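Local coordinates for mitotic checkpoint control protein kinase BUB1 (Drosophila melanogaster, PDB 6JKK), which probably acts as an ATP-binding protein kinase of the mitotic checkpoint at kinetochores, represented here by its kinase domain, at residues C143-V146 with K147-N151; R152-E156 with Y157-H161. All blocks are in the same frame, centred on the assembly; numbering follows the deposited sequence.

Interaction 1 (C143-V146 with K147-N151); sequences CNKV and KSVTN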
loop_
_atom_site.group_PDB
_atom_site.type_symbol
_atom_site.label_atom_id
_atom_site.label_comp_id
_atom_site.label_asym_id
_atom_site.label_seq_id
_atom_site.Cartn_x
_atom_site.Cartn_y
_atom_site.Cartn_z
ATOM N N CYS A 143 4.600 7.386 -11.871
ATOM C CA CYS A 143 3.538 8.049 -12.634
ATOM C C CYS A 143 3.961 9.438 -13.111
ATOM O O CYS A 143 3.697 9.852 -14.252
ATOM C CB CYS A 143 2.312 8.179 -11.734
ATOM S SG CYS A 143 0.729 8.270 -12.565
ATOM N N ASN A 144 4.625 10.169 -12.230
ATOM C CA ASN A 144 5.032 11.525 -12.541
ATOM C C ASN A 144 6.223 11.537 -13.483
ATOM O O ASN A 144 6.313 12.383 -14.367
ATOM C CB ASN A 144 5.328 12.296 -11.244
ATOM C CG ASN A 144 4.059 12.658 -10.488
ATOM O OD1 ASN A 144 3.024 12.928 -11.096
ATOM N ND2 ASN A 144 4.128 12.654 -9.166
ATOM N N LYS A 145 7.134 10.585 -13.308
ATOM C CA LYS A 145 8.282 10.505 -14.202
ATOM C C LYS A 145 7.830 10.179 -15.625
ATOM O O LYS A 145 8.326 10.767 -16.591
ATOM C CB LYS A 145 9.299 9.475 -13.705
ATOM C CG LYS A 145 10.465 9.252 -14.659
ATOM C CD LYS A 145 11.530 8.368 -14.027
ATOM C CE LYS A 145 12.742 8.213 -14.940
ATOM N NZ LYS A 145 13.799 7.347 -14.331
ATOM N N VAL A 146 6.874 9.262 -15.747
ATOM C CA VAL A 146 6.335 8.876 -17.063
ATOM C C VAL A 146 5.671 10.071 -17.759
ATOM O O VAL A 146 5.850 10.292 -18.965
ATOM C CB VAL A 146 5.328 7.717 -16.927
ATOM C CG1 VAL A 146 4.471 7.582 -18.192
ATOM C CG2 VAL A 146 6.057 6.414 -16.633
ATOM N N LYS A 147 4.915 10.854 -16.995
ATOM C CA LYS A 147 4.243 12.021 -17.564
ATOM C C LYS A 147 5.255 13.098 -17.937
ATOM O O LYS A 147 5.068 13.829 -18.913
ATOM C CB LYS A 147 3.186 12.574 -16.598
ATOM C CG LYS A 147 1.831 11.865 -16.668
ATOM C CD LYS A 147 0.890 12.332 -15.563
ATOM C CE LYS A 147 0.899 11.360 -14.382
ATOM N NZ LYS A 147 0.374 11.967 -13.127
ATOM N N SER A 148 6.329 13.190 -17.158
ATOM C CA SER A 148 7.396 14.158 -17.416
ATOM C C SER A 148 8.118 13.843 -18.720
ATOM O O SER A 148 8.443 14.739 -19.503
ATOM C CB SER A 148 8.403 14.144 -16.258
ATOM O OG SER A 148 9.548 14.905 -16.594
ATOM N N VAL A 149 8.359 12.554 -18.948
ATOM C CA VAL A 149 9.102 12.102 -20.124
ATOM C C VAL A 149 8.250 12.070 -21.388
ATOM O O VAL A 149 8.711 12.461 -22.459
ATOM C CB VAL A 149 9.747 10.711 -19.880
ATOM C CG1 VAL A 149 10.402 10.189 -21.146
ATOM C CG2 VAL A 149 10.766 10.795 -18.767
ATOM N N THR A 150 7.004 11.620 -21.269
ATOM C CA THR A 150 6.168 11.418 -22.458
ATOM C C THR A 150 5.193 12.559 -22.736
ATOM O O THR A 150 4.646 12.647 -23.840
ATOM C CB THR A 150 5.358 10.098 -22.383
ATOM O OG1 THR A 150 4.348 10.196 -21.365
ATOM C CG2 THR A 150 6.270 8.934 -22.076
ATOM N N ASN A 151 4.978 13.423 -21.744
ATOM C CA ASN A 151 3.926 14.439 -21.815
ATOM C C ASN A 151 2.549 13.847 -22.124
ATOM O O ASN A 151 1.716 14.484 -22.764
ATOM C CB ASN A 151 4.291 15.539 -22.810
ATOM C CG ASN A 151 5.302 16.516 -22.243
ATOM O OD1 ASN A 151 4.935 17.480 -21.577
ATOM N ND2 ASN A 151 6.582 16.267 -22.500
#
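K147 folds back along its own helix toward C143 and N144, the residues four and three positions earlier, and its path shows how a lysine can line the helix that carries it. CB and CG lie beside the carbonyl oxygen of C143, CG 3.7 Å from C143 O. CD keeps to the same oxygen, and CE comes closer still, 3.2 Å from C143 O, while also resting 3.6 Å from C143 SG. Chi1 (-84°) lays the chain beside the C143 carbonyl, and the bend at chi3 (-98°) brings CE and NZ to the cysteine sulfur and N144. NZ then meets OD1 of N144 in a weak hydrogen bond of 3.5 Å, the two side chains crossing at a slant.

The same C143 O accepts the backbone N-H of K147. One turn further on, T150 grips V146 O twice: its N at 2.9 Å and its OG1 at 2.8 Å approach that oxygen from opposite faces of the carbonyl plane. The chi1 of 69°, which sets OG1 between N and the carbonyl carbon, makes the second bond possible at the last helical turn. OG1 is also hydrogen-bonded to R152 N in the following loop.

V146 touches F335, and V149 and T150 touch I338, so this end of helix 139-150 packs against the C-terminal helix 325-339, while C143 meets M154 of the loop.

Interaction 2 (R152-E156 with Y157-H161); sequences RNMDE and YVVMH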
loop_
_atom_site.group_PDB
_atom_site.type_symbol
_atom_site.label_atom_id
_atom_site.label_comp_id
_atom_site.label_asym_id
_atom_site.label_seq_id
_atom_site.Cartn_x
_atom_site.Cartn_y
_atom_site.Cartn_z
ATOM N N ARG A 152 2.340 12.613 -21.674
ATOM C CA ARG A 152 1.068 11.919 -21.818
ATOM C C ARG A 152 0.787 11.207 -20.505
ATOM O O ARG A 152 1.701 11.004 -19.702
ATOM C CB ARG A 152 1.139 10.880 -22.942
ATOM C CG ARG A 152 1.519 11.425 -24.318
ATOM C CD ARG A 152 0.404 12.260 -24.935
ATOM N NE ARG A 152 0.725 12.632 -26.311
ATOM C CZ ARG A 152 1.488 13.666 -26.641
ATOM N NH1 ARG A 152 2.000 14.438 -25.692
ATOM N NH2 ARG A 152 1.736 13.934 -27.916
ATOM N N ASN A 153 -0.466 10.827 -20.275
ATOM C CA ASN A 153 -0.785 9.996 -19.114
ATOM C C ASN A 153 -0.159 8.623 -19.282
ATOM O O ASN A 153 0.170 8.225 -20.404
ATOM C CB ASN A 153 -2.301 9.850 -18.943
ATOM C CG ASN A 153 -2.912 10.980 -18.132
ATOM O OD1 ASN A 153 -2.322 11.452 -17.162
ATOM N ND2 ASN A 153 -4.106 11.414 -18.522
ATOM N N MET A 154 0.012 7.901 -18.180
ATOM C CA MET A 154 0.442 6.504 -18.263
ATOM C C MET A 154 -0.485 5.759 -19.211
ATOM O O MET A 154 -1.706 5.964 -19.179
ATOM C CB MET A 154 0.430 5.846 -16.885
ATOM C CG MET A 154 0.983 4.423 -16.888
ATOM S SD MET A 154 1.195 3.741 -15.231
ATOM C CE MET A 154 1.995 5.128 -14.421
ATOM N N ASP A 155 0.095 4.914 -20.062
ATOM C CA ASP A 155 -0.673 4.177 -21.061
ATOM C C ASP A 155 -1.740 3.311 -20.403
ATOM O O ASP A 155 -1.478 2.649 -19.397
ATOM C CB ASP A 155 0.251 3.307 -21.905
ATOM C CG ASP A 155 -0.491 2.532 -22.965
ATOM O OD1 ASP A 155 -0.577 3.018 -24.107
ATOM O OD2 ASP A 155 -0.981 1.429 -22.657
ATOM N N GLU A 156 -2.940 3.328 -20.980
ATOM C CA GLU A 156 -4.091 2.637 -20.407
ATOM C C GLU A 156 -3.803 1.168 -20.118
ATOM O O GLU A 156 -4.195 0.644 -19.075
ATOM C CB GLU A 156 -5.293 2.747 -21.354
ATOM C CG GLU A 156 -6.590 2.232 -20.738
ATOM C CD GLU A 156 -7.658 1.944 -21.762
ATOM O OE1 GLU A 156 -7.408 2.160 -22.968
ATOM O OE2 GLU A 156 -8.753 1.494 -21.360
ATOM N N TYR A 157 -3.112 0.502 -21.035
ATOM C CA TYR A 157 -2.855 -0.928 -20.879
ATOM C C TYR A 157 -1.785 -1.211 -19.826
ATOM O O TYR A 157 -1.869 -2.207 -19.100
ATOM C CB TYR A 157 -2.549 -1.572 -22.235
ATOM C CG TYR A 157 -3.802 -1.711 -23.067
ATOM C CD1 TYR A 157 -4.296 -0.639 -23.805
ATOM C CD2 TYR A 157 -4.515 -2.901 -23.084
ATOM C CE1 TYR A 157 -5.453 -0.760 -24.553
ATOM C CE2 TYR A 157 -5.671 -3.029 -23.827
ATOM C CZ TYR A 157 -6.135 -1.957 -24.553
ATOM O OH TYR A 157 -7.292 -2.100 -25.288
ATOM N N VAL A 158 -0.801 -0.322 -19.712
ATOM C CA VAL A 158 0.138 -0.409 -18.589
ATOM C C VAL A 158 -0.624 -0.263 -17.269
ATOM O O VAL A 158 -0.355 -0.986 -16.303
ATOM C CB VAL A 158 1.272 0.636 -18.696
ATOM C CG1 VAL A 158 2.115 0.641 -17.435
ATOM C CG2 VAL A 158 2.153 0.332 -19.890
ATOM N N VAL A 159 -1.598 0.646 -17.233
ATOM C CA VAL A 159 -2.403 0.814 -16.020
ATOM C C VAL A 159 -3.224 -0.452 -15.727
ATOM O O VAL A 159 -3.344 -0.863 -14.569
ATOM C CB VAL A 159 -3.308 2.069 -16.073
ATOM C CG1 VAL A 159 -4.135 2.195 -14.794
ATOM C CG2 VAL A 159 -2.464 3.340 -16.278
ATOM N N MET A 160 -3.773 -1.080 -16.767
ATOM C CA MET A 160 -4.508 -2.329 -16.567
ATOM C C MET A 160 -3.615 -3.388 -15.934
ATOM O O MET A 160 -4.046 -4.133 -15.042
ATOM C CB MET A 160 -5.038 -2.877 -17.888
ATOM C CG MET A 160 -6.011 -1.990 -18.595
ATOM S SD MET A 160 -6.611 -2.900 -20.016
ATOM C CE MET A 160 -7.227 -1.522 -20.981
ATOM N N HIS A 161 -2.371 -3.465 -16.406
ATOM C CA HIS A 161 -1.417 -4.460 -15.899
ATOM C C HIS A 161 -1.103 -4.214 -14.426
ATOM O O HIS A 161 -1.104 -5.150 -13.607
ATOM C CB HIS A 161 -0.131 -4.422 -16.731
ATOM C CG HIS A 161 0.720 -5.652 -16.605
ATOM N ND1 HIS A 161 1.400 -5.972 -15.451
ATOM C CD2 HIS A 161 1.017 -6.625 -17.500
ATOM C CE1 HIS A 161 2.070 -7.097 -15.634
ATOM N NE2 HIS A 161 1.858 -7.510 -16.870
#
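D155 caps the helix that begins at E156, gripping the N-H groups of Y157 and V158 through a single carboxylate oxygen. Its CG stands anti to the backbone N (chi1 -179°), which carries OD2 forward to the first turn: Y157 N donates a hydrogen bond of 2.8 Å to D155 OD2 from above the carboxylate plane, and V158 N reaches the same OD2 in a weak bond of 3.4 Å. OD2 also sits at the edge of the Y157 ring. The other oxygen, OD1, is bonded to the hydroxyl of Y327. An alanine at this position would take away the carboxylate, is likely to leave the N-H groups of Y157 and V158 without their cap, and would probably cost Y327 a partner.

M154 packs on the apolar side of the turn. Its chain runs extended to SD and then bends at chi3 (-46°); CG touches V159 CG2 at 3.7 Å, and SD lies 3.9 Å from V158 CG1, the M154 and V158 side chains crossing at about a right angle.

On another side, the extended E156 chain lies slantwise against M160, whose CE is 3.4 Å from E156 OE2. That methyl also sits over the centre of one face of the Y157 ring, 3.5 Å above its plane, so it touches ring and carboxylate, whose planes are 57° apart. E156 OE2 is held by Q287 N and W291 NE1, and the Y157 hydroxyl by K324.

The arrangement is an aspartate N-cap, here starting the long helix 156-175 in the largely helical C-lobe of a protein kinase fold.

In the fold
Interactions 1 and 2 follow in series along the chain, the first at the end of helix 139-150 and the second across the short loop into helix 156-175, their centres about 12 Å apart. They illustrate how one helix is closed and the next opened within a few residues. The two also touch: K147 CG comes 3.2 Å from R152 O, and C143 CA lies 3.8 Å from M154 CE. Helix 325-339 packs against both, through F335 among others, so the end of one helix and the start of the next both rest on the C-terminal helix. Both lie in the kinase domain, away from the predicted ATP-binding lysine, K85.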